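Long-range contacts in putative isocitrate dehydrogenase, NAD-dependent (Methylococcus capsulatus, PDB 6LKY), which binds NAD and probably acts as a magnesium-dependent, NAD-dependent isocitrate dehydrogenase of the isocitrate and isopropylmalate dehydrogenase family: residues C64-L69 with S79-L84; P8-G13 with P68-V73; F259-G264 with P277-M282. The protein carries 1 engineered substitution. One frame throughout, in Å; residues are numbered along the deposited sequence.

Interaction 1: residues C64-L69 with S79-L84. With NAD (nicotinamide-adenine-dinucleotide), chain C.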
loop_
_atom_site.group_PDB
_atom_site.type_symbol
_atom_site.label_atom_id
_atom_site.label_comp_id
_atom_site.label_asym_id
_atom_site.label_seq_id
_atom_site.Cartn_x
_atom_site.Cartn_y
_atom_site.Cartn_z
ATOM N N CYS A 64 -16.916 -9.838 21.143
ATOM C CA CYS A 64 -16.380 -11.024 20.497
ATOM C C CYS A 64 -14.864 -10.929 20.432
ATOM O O CYS A 64 -14.304 -9.865 20.164
ATOM C CB CYS A 64 -16.980 -11.214 19.093
ATOM S SG CYS A 64 -16.402 -12.684 18.219
ATOM N N PHE A 65 -14.214 -12.048 20.724
ATOM C CA PHE A 65 -12.769 -12.222 20.656
ATOM C C PHE A 65 -12.521 -13.262 19.567
ATOM O O PHE A 65 -12.935 -14.418 19.711
ATOM C CB PHE A 65 -12.245 -12.678 22.013
ATOM C CG PHE A 65 -10.779 -12.486 22.206
ATOM C CD1 PHE A 65 -10.168 -11.286 21.882
ATOM C CD2 PHE A 65 -10.011 -13.501 22.756
ATOM C CE1 PHE A 65 -8.805 -11.117 22.086
ATOM C CE2 PHE A 65 -8.650 -13.337 22.950
ATOM C CZ PHE A 65 -8.048 -12.151 22.621
ATOM N N LYS A 66 -11.873 -12.859 18.472
ATOM C CA LYS A 66 -11.884 -13.647 17.241
ATOM C C LYS A 66 -10.466 -13.892 16.745
ATOM O O LYS A 66 -9.727 -12.945 16.468
ATOM C CB LYS A 66 -12.713 -12.953 16.150
ATOM C CG LYS A 66 -12.905 -13.810 14.898
ATOM C CD LYS A 66 -13.277 -12.976 13.657
ATOM C CE LYS A 66 -12.248 -11.901 13.353
ATOM N NZ LYS A 66 -10.938 -12.412 12.835
ATOM N N GLY A 67 -10.079 -15.159 16.650
ATOM C CA GLY A 67 -8.840 -15.521 16.002
ATOM C C GLY A 67 -8.941 -15.303 14.501
ATOM O O GLY A 67 -10.019 -15.020 13.970
ATOM N N PRO A 68 -7.822 -15.420 13.789
ATOM C CA PRO A 68 -7.839 -15.172 12.339
ATOM C C PRO A 68 -8.690 -16.198 11.612
ATOM O O PRO A 68 -8.700 -17.380 11.962
ATOM C CB PRO A 68 -6.367 -15.298 11.940
ATOM C CG PRO A 68 -5.776 -16.225 13.005
ATOM C CD PRO A 68 -6.479 -15.786 14.272
ATOM N N LEU A 69 -9.407 -15.738 10.589
ATOM C CA LEU A 69 -10.273 -16.603 9.802
ATOM C C LEU A 69 -9.756 -16.663 8.372
ATOM O O LEU A 69 -9.505 -15.622 7.756
ATOM C CB LEU A 69 -11.719 -16.108 9.848
ATOM C CG LEU A 69 -12.318 -16.154 11.260
ATOM C CD1 LEU A 69 -13.782 -15.705 11.275
ATOM C CD2 LEU A 69 -12.189 -17.561 11.825
ATOM N N SER A 79 -15.329 -13.533 2.701
ATOM C CA SER A 79 -14.661 -13.384 3.993
ATOM C C SER A 79 -15.662 -13.342 5.140
ATOM O O SER A 79 -16.559 -12.495 5.166
ATOM C CB SER A 79 -13.824 -12.098 3.998
ATOM O OG SER A 79 -13.334 -11.810 5.306
ATOM N N VAL A 80 -15.491 -14.255 6.098
ATOM C CA VAL A 80 -16.298 -14.205 7.310
ATOM C C VAL A 80 -15.931 -12.986 8.153
ATOM O O VAL A 80 -16.782 -12.429 8.858
ATOM C CB VAL A 80 -16.140 -15.523 8.097
ATOM C CG1 VAL A 80 -16.997 -15.500 9.368
ATOM C CG2 VAL A 80 -16.512 -16.713 7.204
ATOM N N ASN A 81 -14.677 -12.539 8.098
ATOM C CA ASN A 81 -14.308 -11.320 8.816
ATOM C C ASN A 81 -15.150 -10.148 8.346
ATOM O O ASN A 81 -15.725 -9.395 9.155
ATOM C CB ASN A 81 -12.820 -11.036 8.621
ATOM C CG ASN A 81 -11.953 -12.210 9.052
ATOM O OD1 ASN A 81 -11.995 -12.617 10.215
ATOM N ND2 ASN A 81 -11.201 -12.787 8.110
ATOM N N VAL A 82 -15.283 -10.025 7.024
ATOM C CA VAL A 82 -16.024 -8.920 6.443
ATOM C C VAL A 82 -17.508 -9.073 6.722
ATOM O O VAL A 82 -18.196 -8.092 7.054
ATOM C CB VAL A 82 -15.718 -8.833 4.940
ATOM C CG1 VAL A 82 -16.696 -7.882 4.250
ATOM C CG2 VAL A 82 -14.253 -8.410 4.748
ATOM N N THR A 83 -18.029 -10.300 6.565
ATOM C CA THR A 83 -19.436 -10.559 6.860
ATOM C C THR A 83 -19.771 -10.194 8.302
ATOM O O THR A 83 -20.803 -9.570 8.563
ATOM C CB THR A 83 -19.784 -12.017 6.590
ATOM O OG1 THR A 83 -19.653 -12.291 5.191
ATOM C CG2 THR A 83 -21.209 -12.311 7.017
ATOM N N LEU A 84 -18.917 -10.585 9.253
ATOM C CA LEU A 84 -19.137 -10.217 10.652
ATOM C C LEU A 84 -19.157 -8.699 10.821
ATOM O O LEU A 84 -20.089 -8.146 11.419
ATOM C CB LEU A 84 -18.050 -10.845 11.532
ATOM C CG LEU A 84 -18.310 -12.064 12.435
ATOM C CD1 LEU A 84 -19.685 -12.686 12.266
ATOM C CD2 LEU A 84 -17.234 -13.096 12.224
HETATM P PA NAD C . -0.937 -13.969 6.996
HETATM O O1A NAD C . -1.711 -15.192 7.425
HETATM O O2A NAD C . -1.137 -12.842 7.962
HETATM O O5B NAD C . 0.605 -14.360 6.816
HETATM C C5B NAD C . 1.505 -13.372 6.323
HETATM C C4B NAD C . 2.895 -13.672 6.849
HETATM O O4B NAD C . 2.922 -13.255 8.229
HETATM C C3B NAD C . 3.163 -15.170 6.788
HETATM O O3B NAD C . 4.499 -15.425 6.381
HETATM C C2B NAD C . 2.940 -15.621 8.224
HETATM O O2B NAD C . 3.703 -16.777 8.603
HETATM C C1B NAD C . 3.261 -14.378 9.042
HETATM N N9A NAD C . 2.425 -14.512 10.226
HETATM C C8A NAD C . 1.203 -13.696 10.353
HETATM N N7A NAD C . 0.872 -14.020 11.754
HETATM C C5A NAD C . 2.130 -13.773 12.452
HETATM C C6A NAD C . 2.251 -14.640 13.694
HETATM N N6A NAD C . 1.346 -14.115 14.729
HETATM N N1A NAD C . 3.641 -14.542 14.162
HETATM C C2A NAD C . 4.642 -15.068 13.212
HETATM N N3A NAD C . 4.049 -15.349 11.902
HETATM C C4A NAD C . 3.168 -14.265 11.473
HETATM O O3 NAD C . -1.452 -13.434 5.573
HETATM P PN NAD C . -1.740 -14.319 4.276
HETATM O O1N NAD C . -0.837 -15.502 4.133
HETATM O O2N NAD C . -1.624 -13.359 3.102
HETATM O O5D NAD C . -3.255 -14.841 4.410
HETATM C C5D NAD C . -3.536 -16.104 5.036
HETATM C C4D NAD C . -5.031 -16.208 5.309
HETATM O O4D NAD C . -5.423 -15.365 6.407
HETATM C C3D NAD C . -5.850 -15.783 4.089
HETATM O O3D NAD C . -6.862 -16.766 3.886
HETATM C C2D NAD C . -6.465 -14.465 4.523
HETATM O O2D NAD C . -7.746 -14.205 3.953
HETATM C C1D NAD C . -6.599 -14.627 6.030
HETATM N N1N NAD C . -6.762 -13.282 6.638
HETATM C C2N NAD C . -7.292 -13.309 7.995
HETATM C C3N NAD C . -7.588 -11.871 8.353
HETATM C C7N NAD C . -8.553 -11.720 9.533
HETATM O O7N NAD C . -8.216 -10.617 10.365
HETATM N N7N NAD C . -8.688 -12.969 10.278
HETATM C C4N NAD C . -6.349 -10.994 8.447
HETATM C C5N NAD C . -5.428 -11.173 7.256
HETATM C C6N NAD C . -5.533 -12.477 6.459
#
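Just after Ser79, the N-cap whose OG accepts from Val82 N at 3.2 Å, Val80 is the first residue of 79-84 to reach 64-69: its CG1 lies 3.7 Å from Leu69 CD1 in one of the two modelled conformers of that leucine, the two side chains meeting at a slant at the start of helix 80-87.

Next comes Asn81, which carries the polar half of the contact. Its amide accepts with one end and donates with the other. OD1 receives Lys66 NZ at 2.8 Å, with the ammonium tilted 33° from the carbonyl plane, while ND2 makes a weak bond of 3.3 Å to Leu69 O and also donates to a bound citrate. Lys66 comes across Asn81 at about a right angle. Its chain leaves the strand with CG opposite the backbone N, then folds at chi3 (57°) and chi4 (71°), which curls NZ back over its own neighbour, Gly67 O, at 3.0 Å. A salt bridge to Glu260 gives the same ammonium a third anchor, so it is gripped by Asn81, Gly67 O and Glu260.

A turn further along, Leu84 closes the apolar side, CD2 sitting 4.2 Å from the Lys66 CD methylene and a little farther from Leu69 CD1.

The nicotinamide carboxamide lies against this layer: NAD N7N is 2.9 Å from Leu69 N, and Asn81 ND2 is 3.2 Å from NAD C7N. A strand end, the loop after it and the first turn of a helix thus wall in the nicotinamide end of a dehydrogenase's NAD pocket.

Interaction 2: residues P8-G13 with P68-V73. With NAD (nicotinamide-adenine-dinucleotide), chain C.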
loop_
_atom_site.group_PDB
_atom_site.type_symbol
_atom_site.label_atom_id
_atom_site.label_comp_id
_atom_site.label_asym_id
_atom_site.label_seq_id
_atom_site.Cartn_x
_atom_site.Cartn_y
_atom_site.Cartn_z
ATOM N N PRO A 8 -12.009 -19.417 18.095
ATOM C CA PRO A 8 -10.586 -19.793 17.979
ATOM C C PRO A 8 -9.999 -19.580 16.593
ATOM O O PRO A 8 -8.809 -19.261 16.476
ATOM C CB PRO A 8 -10.596 -21.281 18.364
ATOM C CG PRO A 8 -11.862 -21.436 19.194
ATOM C CD PRO A 8 -12.847 -20.546 18.525
ATOM N N GLY A 9 -10.785 -19.798 15.539
ATOM C CA GLY A 9 -10.333 -19.483 14.192
ATOM C C GLY A 9 -9.521 -20.578 13.519
ATOM O O GLY A 9 -9.630 -21.765 13.842
ATOM N N ASP A 10 -8.676 -20.155 12.578
ATOM C CA ASP A 10 -8.028 -21.038 11.619
ATOM C C ASP A 10 -6.512 -20.961 11.743
ATOM O O ASP A 10 -5.953 -19.963 12.209
ATOM C CB ASP A 10 -8.452 -20.677 10.185
ATOM C CG ASP A 10 -9.934 -20.903 9.949
ATOM O OD1 ASP A 10 -10.484 -21.853 10.548
ATOM O OD2 ASP A 10 -10.550 -20.129 9.180
ATOM N N GLY A 11 -5.846 -22.018 11.279
ATOM C CA GLY A 11 -4.391 -22.015 11.221
ATOM C C GLY A 11 -3.793 -21.821 12.604
ATOM O O GLY A 11 -4.044 -22.606 13.530
ATOM N N ILE A 12 -2.989 -20.765 12.760
ATOM C CA ILE A 12 -2.389 -20.456 14.056
ATOM C C ILE A 12 -3.396 -19.910 15.059
ATOM O O ILE A 12 -3.047 -19.723 16.233
ATOM C CB ILE A 12 -1.213 -19.469 13.891
ATOM C CG1 ILE A 12 -1.683 -18.186 13.202
ATOM C CG2 ILE A 12 -0.063 -20.136 13.118
ATOM C CD1 ILE A 12 -0.717 -17.028 13.352
ATOM N N GLY A 13 -4.630 -19.646 14.629
ATOM C CA GLY A 13 -5.648 -19.068 15.480
ATOM C C GLY A 13 -5.786 -19.723 16.849
ATOM O O GLY A 13 -5.601 -19.073 17.885
ATOM N N PRO A 68 -7.822 -15.420 13.789
ATOM C CA PRO A 68 -7.839 -15.172 12.339
ATOM C C PRO A 68 -8.690 -16.198 11.612
ATOM O O PRO A 68 -8.700 -17.380 11.962
ATOM C CB PRO A 68 -6.367 -15.298 11.940
ATOM C CG PRO A 68 -5.776 -16.225 13.005
ATOM C CD PRO A 68 -6.479 -15.786 14.272
ATOM N N LEU A 69 -9.407 -15.738 10.589
ATOM C CA LEU A 69 -10.273 -16.603 9.802
ATOM C C LEU A 69 -9.756 -16.663 8.372
ATOM O O LEU A 69 -9.505 -15.622 7.756
ATOM C CB LEU A 69 -11.719 -16.108 9.848
ATOM C CG LEU A 69 -12.318 -16.154 11.260
ATOM C CD1 LEU A 69 -13.782 -15.705 11.275
ATOM C CD2 LEU A 69 -12.189 -17.561 11.825
ATOM N N THR A 70 -9.582 -17.882 7.859
ATOM C CA THR A 70 -9.144 -18.074 6.474
ATOM C C THR A 70 -10.231 -17.635 5.492
ATOM O O THR A 70 -11.400 -18.002 5.647
ATOM C CB THR A 70 -8.802 -19.551 6.248
ATOM O OG1 THR A 70 -7.571 -19.859 6.913
ATOM C CG2 THR A 70 -8.702 -19.897 4.744
ATOM N N THR A 71 -9.853 -16.859 4.472
ATOM C CA THR A 71 -10.737 -16.580 3.346
ATOM C C THR A 71 -10.138 -17.146 2.065
ATOM O O THR A 71 -8.988 -16.821 1.740
ATOM C CB THR A 71 -10.972 -15.056 3.192
ATOM O OG1 THR A 71 -11.530 -14.540 4.406
ATOM C CG2 THR A 71 -11.910 -14.737 2.002
ATOM N N PRO A 72 -10.871 -17.965 1.307
ATOM C CA PRO A 72 -10.314 -18.517 0.061
ATOM C C PRO A 72 -10.134 -17.454 -1.019
ATOM O O PRO A 72 -10.879 -16.470 -1.102
ATOM C CB PRO A 72 -11.341 -19.577 -0.369
ATOM C CG PRO A 72 -12.394 -19.626 0.714
ATOM C CD PRO A 72 -12.250 -18.408 1.570
ATOM N N VAL A 73 -9.116 -17.672 -1.847
ATOM C CA VAL A 73 -8.713 -16.752 -2.902
ATOM C C VAL A 73 -9.338 -17.184 -4.223
ATOM O O VAL A 73 -9.340 -18.376 -4.564
ATOM C CB VAL A 73 -7.179 -16.677 -3.009
ATOM C CG1 VAL A 73 -6.586 -16.222 -1.684
ATOM C CG2 VAL A 73 -6.603 -18.022 -3.388
HETATM P PA NAD C . -0.937 -13.969 6.996
HETATM O O1A NAD C . -1.711 -15.192 7.425
HETATM O O2A NAD C . -1.137 -12.842 7.962
HETATM O O5B NAD C . 0.605 -14.360 6.816
HETATM C C5B NAD C . 1.505 -13.372 6.323
HETATM C C4B NAD C . 2.895 -13.672 6.849
HETATM O O4B NAD C . 2.922 -13.255 8.229
HETATM C C3B NAD C . 3.163 -15.170 6.788
HETATM O O3B NAD C . 4.499 -15.425 6.381
HETATM C C2B NAD C . 2.940 -15.621 8.224
HETATM O O2B NAD C . 3.703 -16.777 8.603
HETATM C C1B NAD C . 3.261 -14.378 9.042
HETATM N N9A NAD C . 2.425 -14.512 10.226
HETATM C C8A NAD C . 1.203 -13.696 10.353
HETATM N N7A NAD C . 0.872 -14.020 11.754
HETATM C C5A NAD C . 2.130 -13.773 12.452
HETATM C C6A NAD C . 2.251 -14.640 13.694
HETATM N N6A NAD C . 1.346 -14.115 14.729
HETATM N N1A NAD C . 3.641 -14.542 14.162
HETATM C C2A NAD C . 4.642 -15.068 13.212
HETATM N N3A NAD C . 4.049 -15.349 11.902
HETATM C C4A NAD C . 3.168 -14.265 11.473
HETATM O O3 NAD C . -1.452 -13.434 5.573
HETATM P PN NAD C . -1.740 -14.319 4.276
HETATM O O1N NAD C . -0.837 -15.502 4.133
HETATM O O2N NAD C . -1.624 -13.359 3.102
HETATM O O5D NAD C . -3.255 -14.841 4.410
HETATM C C5D NAD C . -3.536 -16.104 5.036
HETATM C C4D NAD C . -5.031 -16.208 5.309
HETATM O O4D NAD C . -5.423 -15.365 6.407
HETATM C C3D NAD C . -5.850 -15.783 4.089
HETATM O O3D NAD C . -6.862 -16.766 3.886
HETATM C C2D NAD C . -6.465 -14.465 4.523
HETATM O O2D NAD C . -7.746 -14.205 3.953
HETATM C C1D NAD C . -6.599 -14.627 6.030
HETATM N N1N NAD C . -6.762 -13.282 6.638
HETATM C C2N NAD C . -7.292 -13.309 7.995
HETATM C C3N NAD C . -7.588 -11.871 8.353
HETATM C C7N NAD C . -8.553 -11.720 9.533
HETATM O O7N NAD C . -8.216 -10.617 10.365
HETATM N N7N NAD C . -8.688 -12.969 10.278
HETATM C C4N NAD C . -6.349 -10.994 8.447
HETATM C C5N NAD C . -5.428 -11.173 7.256
HETATM C C6N NAD C . -5.533 -12.477 6.459
#
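Asp10 ties the loop 8-13 to 68-73 twice. Its backbone N donates to Pro68 O at 2.8 Å, while its carboxylate OD2 accepts Thr70 N at 2.8 Å through the anti lone pair. With CG opposite the carbonyl carbon (chi1 -64°), the Asp10 side chain crosses that of Thr70 at roughly a right angle, and CB comes to 3.5 Å from Thr70 OG1. OD2 also accepts Met40 N and OD1 accepts Ala41 N, so both oxygens of this buried carboxylate have backbone partners.

Around this pair the packing is close. Gly9 CA sits 3.6 Å from CD2 of the given Leu69 conformer, and Gly13 CA lies 3.6 Å from Pro68 CD. The glycines belong to a Gly-Asp-Gly-Ile-Gly run between strand 2-7 and helix 13-26, where Asp10 to Gly13 form a type II' beta turn with Gly11 at its first corner; the turn brings Ile12 CD1 to 3.8 Å from NAD N7A of the adenine.

The other end is looser. Gly11, at the corner of the turn, is exposed, and Thr70, whose OG1 is bonded to Ser265, is partly so. Beyond it the chain parts from 8-13, and Thr71 turns to the cofactor instead, its N donating to NAD O3D at 3.0 Å while the same ribose hydroxyl donates to Thr71 O. Pro72 and Val73 run on, partly exposed, with Val73 packing on Asn176 of the second subunit.

Interaction 3: residues F259-G264 with P277-M282. With NAD (nicotinamide-adenine-dinucleotide), chain C.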
loop_
_atom_site.group_PDB
_atom_site.type_symbol
_atom_site.label_atom_id
_atom_site.label_comp_id
_atom_site.label_asym_id
_atom_site.label_seq_id
_atom_site.Cartn_x
_atom_site.Cartn_y
_atom_site.Cartn_z
ATOM N N PHE A 259 -12.789 -7.959 18.688
ATOM C CA PHE A 259 -11.366 -7.683 18.822
ATOM C C PHE A 259 -10.558 -8.818 18.210
ATOM O O PHE A 259 -10.938 -9.987 18.332
ATOM C CB PHE A 259 -11.017 -7.439 20.298
ATOM C CG PHE A 259 -11.790 -6.301 20.880
ATOM C CD1 PHE A 259 -13.074 -6.498 21.361
ATOM C CD2 PHE A 259 -11.274 -5.018 20.859
ATOM C CE1 PHE A 259 -13.810 -5.441 21.852
ATOM C CE2 PHE A 259 -12.004 -3.952 21.347
ATOM C CZ PHE A 259 -13.273 -4.158 21.836
ATOM N N GLU A 260 -9.469 -8.476 17.510
ATOM C CA GLU A 260 -8.750 -9.507 16.772
ATOM C C GLU A 260 -7.313 -9.075 16.519
ATOM O O GLU A 260 -6.975 -7.894 16.594
ATOM C CB GLU A 260 -9.433 -9.793 15.426
ATOM C CG GLU A 260 -9.454 -8.551 14.513
ATOM C CD GLU A 260 -10.095 -8.803 13.139
ATOM O OE1 GLU A 260 -10.084 -9.962 12.667
ATOM O OE2 GLU A 260 -10.606 -7.834 12.529
ATOM N N ALA A 261 -6.471 -10.053 16.191
ATOM C CA ALA A 261 -5.188 -9.714 15.595
ATOM C C ALA A 261 -5.392 -9.171 14.175
ATOM O O ALA A 261 -6.400 -9.432 13.510
ATOM C CB ALA A 261 -4.251 -10.929 15.578
ATOM N N VAL A 262 -4.412 -8.392 13.723
ATOM C CA VAL A 262 -4.422 -7.875 12.358
ATOM C C VAL A 262 -4.053 -8.963 11.354
ATOM O O VAL A 262 -4.531 -8.957 10.207
ATOM C CB VAL A 262 -3.468 -6.666 12.286
ATOM C CG1 VAL A 262 -3.030 -6.388 10.862
ATOM C CG2 VAL A 262 -4.113 -5.441 12.949
ATOM N N HIS A 263 -3.226 -9.919 11.765
ATOM C CA HIS A 263 -2.687 -10.903 10.846
ATOM C C HIS A 263 -3.727 -11.970 10.525
ATOM O O HIS A 263 -4.815 -12.019 11.113
ATOM C CB HIS A 263 -1.410 -11.526 11.423
ATOM C CG HIS A 263 -1.617 -12.285 12.702
ATOM N ND1 HIS A 263 -2.363 -13.447 12.773
ATOM C CD2 HIS A 263 -1.143 -12.067 13.952
ATOM C CE1 HIS A 263 -2.359 -13.895 14.017
ATOM N NE2 HIS A 263 -1.620 -13.080 14.751
ATOM N N GLY A 264 -3.372 -12.840 9.584
ATOM C CA GLY A 264 -4.215 -13.938 9.172
ATOM C C GLY A 264 -3.883 -15.260 9.839
ATOM O O GLY A 264 -3.260 -15.318 10.906
ATOM N N PRO A 277 2.296 -14.727 19.734
ATOM C CA PRO A 277 0.954 -14.488 20.274
ATOM C C PRO A 277 0.701 -13.049 20.678
ATOM O O PRO A 277 -0.402 -12.743 21.147
ATOM C CB PRO A 277 0.927 -15.413 21.502
ATOM C CG PRO A 277 2.356 -15.416 21.979
ATOM C CD PRO A 277 3.218 -15.276 20.746
ATOM N N THR A 278 1.690 -12.178 20.483
ATOM C CA THR A 278 1.593 -10.798 20.944
ATOM C C THR A 278 0.365 -10.101 20.379
ATOM O O THR A 278 -0.364 -9.427 21.112
ATOM C CB THR A 278 2.855 -10.039 20.548
ATOM O OG1 THR A 278 3.997 -10.709 21.095
ATOM C CG2 THR A 278 2.793 -8.588 21.027
ATOM N N ALA A 279 0.134 -10.232 19.067
ATOM C CA ALA A 279 -0.993 -9.542 18.442
ATOM C C ALA A 279 -2.313 -9.948 19.087
ATOM O O ALA A 279 -3.140 -9.093 19.429
ATOM C CB ALA A 279 -1.015 -9.824 16.939
ATOM N N MET A 280 -2.519 -11.254 19.285
ATOM C CA MET A 280 -3.756 -11.709 19.917
ATOM C C MET A 280 -3.855 -11.221 21.357
ATOM O O MET A 280 -4.936 -10.830 21.821
ATOM C CB MET A 280 -3.846 -13.233 19.867
ATOM C CG MET A 280 -5.278 -13.736 19.981
ATOM S SD MET A 280 -6.218 -13.369 18.472
ATOM C CE MET A 280 -7.708 -12.625 19.153
ATOM N N ILE A 281 -2.727 -11.206 22.071
ATOM C CA ILE A 281 -2.730 -10.734 23.452
ATOM C C ILE A 281 -3.065 -9.242 23.514
ATOM O O ILE A 281 -3.862 -8.811 24.355
ATOM C CB ILE A 281 -1.379 -11.087 24.108
ATOM C CG1 ILE A 281 -1.304 -12.604 24.323
ATOM C CG2 ILE A 281 -1.221 -10.408 25.437
ATOM C CD1 ILE A 281 0.102 -13.182 24.279
ATOM N N MET A 282 -2.514 -8.442 22.589
ATOM C CA MET A 282 -2.838 -7.015 22.515
ATOM C C MET A 282 -4.295 -6.798 22.130
ATOM O O MET A 282 -4.934 -5.852 22.611
ATOM C CB MET A 282 -1.922 -6.300 21.517
ATOM C CG MET A 282 -0.449 -6.192 21.924
ATOM S SD MET A 282 -0.192 -5.349 23.518
ATOM C CE MET A 282 -0.550 -3.651 23.035
HETATM P PA NAD C . -0.937 -13.969 6.996
HETATM O O1A NAD C . -1.711 -15.192 7.425
HETATM O O2A NAD C . -1.137 -12.842 7.962
HETATM O O5B NAD C . 0.605 -14.360 6.816
HETATM C C5B NAD C . 1.505 -13.372 6.323
HETATM C C4B NAD C . 2.895 -13.672 6.849
HETATM O O4B NAD C . 2.922 -13.255 8.229
HETATM C C3B NAD C . 3.163 -15.170 6.788
HETATM O O3B NAD C . 4.499 -15.425 6.381
HETATM C C2B NAD C . 2.940 -15.621 8.224
HETATM O O2B NAD C . 3.703 -16.777 8.603
HETATM C C1B NAD C . 3.261 -14.378 9.042
HETATM N N9A NAD C . 2.425 -14.512 10.226
HETATM C C8A NAD C . 1.203 -13.696 10.353
HETATM N N7A NAD C . 0.872 -14.020 11.754
HETATM C C5A NAD C . 2.130 -13.773 12.452
HETATM C C6A NAD C . 2.251 -14.640 13.694
HETATM N N6A NAD C . 1.346 -14.115 14.729
HETATM N N1A NAD C . 3.641 -14.542 14.162
HETATM C C2A NAD C . 4.642 -15.068 13.212
HETATM N N3A NAD C . 4.049 -15.349 11.902
HETATM C C4A NAD C . 3.168 -14.265 11.473
HETATM O O3 NAD C . -1.452 -13.434 5.573
HETATM P PN NAD C . -1.740 -14.319 4.276
HETATM O O1N NAD C . -0.837 -15.502 4.133
HETATM O O2N NAD C . -1.624 -13.359 3.102
HETATM O O5D NAD C . -3.255 -14.841 4.410
HETATM C C5D NAD C . -3.536 -16.104 5.036
HETATM C C4D NAD C . -5.031 -16.208 5.309
HETATM O O4D NAD C . -5.423 -15.365 6.407
HETATM C C3D NAD C . -5.850 -15.783 4.089
HETATM O O3D NAD C . -6.862 -16.766 3.886
HETATM C C2D NAD C . -6.465 -14.465 4.523
HETATM O O2D NAD C . -7.746 -14.205 3.953
HETATM C C1D NAD C . -6.599 -14.627 6.030
HETATM N N1N NAD C . -6.762 -13.282 6.638
HETATM C C2N NAD C . -7.292 -13.309 7.995
HETATM C C3N NAD C . -7.588 -11.871 8.353
HETATM C C7N NAD C . -8.553 -11.720 9.533
HETATM O O7N NAD C . -8.216 -10.617 10.365
HETATM N N7N NAD C . -8.688 -12.969 10.278
HETATM C C4N NAD C . -6.349 -10.994 8.447
HETATM C C5N NAD C . -5.428 -11.173 7.256
HETATM C C6N NAD C . -5.533 -12.477 6.459
HETATM O O HOH W 1 -1.026 -13.270 17.734
#
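Ala261 and Ala279 meet at the centre of the apolar packing, their CB atoms 3.7 Å apart. Such small side chains let helix 278-282 lie close to strand 259-261: the axes approach to 6.6 Å and run nearly antiparallel, at 166°. Met280 flanks the pair. Its chain, bent at chi2 and chi3, brings SD alongside the Ala261 backbone N and places CE 4.1 Å from Glu260 CA. Met280 also packs on Val17 and Ala20 of helix 13-26.

The His263 ring is the aromatic element. One face has Ala261 CB above it, off toward the rim, and the opposite face has the NAD adenine, with N7A 3.2 Å above the ring plane and likewise off-centre. Ala279 CB comes in obliquely, 3.7 Å from His263 CD2.

No direct hydrogen bond joins the two segments; a water does the work. It lies in the plane of the His263 ring, 3.0 Å from NE2, and accepts Met280 N at 2.9 Å. The other ring nitrogen, ND1, donates to Gly264 O at 2.8 Å, the partner near the ring plane. Together these hold the imidazole's rotation about chi2.

Gly264 N donates to the NAD phosphate oxygen O2A at 162°. Glu260, whose side chain leaves the strand away from the helix, forms salt bridges with Lys66 and Arg85 beside the nicotinamide carboxamide, OE1 lying 3.0 Å from NAD O7N. The chemistry is therefore divided: apolar contacts seat the helix, one water bridges His263 to Met280 N, Gly264 N binds the phosphate, and Glu260 faces Lys66 and Arg85.

How the interactions relate
Along the chain, interactions 1 and 2 overlap in Pro68 and Leu69, their centres about 9 Å apart; interaction 3 follows much later in sequence, its centre about 12 Å from each. Strands 2-7, 63-66 and 257-261 are neighbours in the large mixed sheet, and loops leaving them supply much of these contacts. Interactions 1 and 3 are joined by the Lys66-Glu260 salt bridge and where Cys64 pairs with Phe259 between strands, while Pro68 and Ile12 rest on the loop residues His263 and Gly264, tying interaction 2 to interaction 3. All three touch the same NAD, 1 toward nicotinamide, 2 and 3 spanning on toward the adenine; interactions 1 and 2 also meet the second subunit, so pocket and dimer contact adjoin.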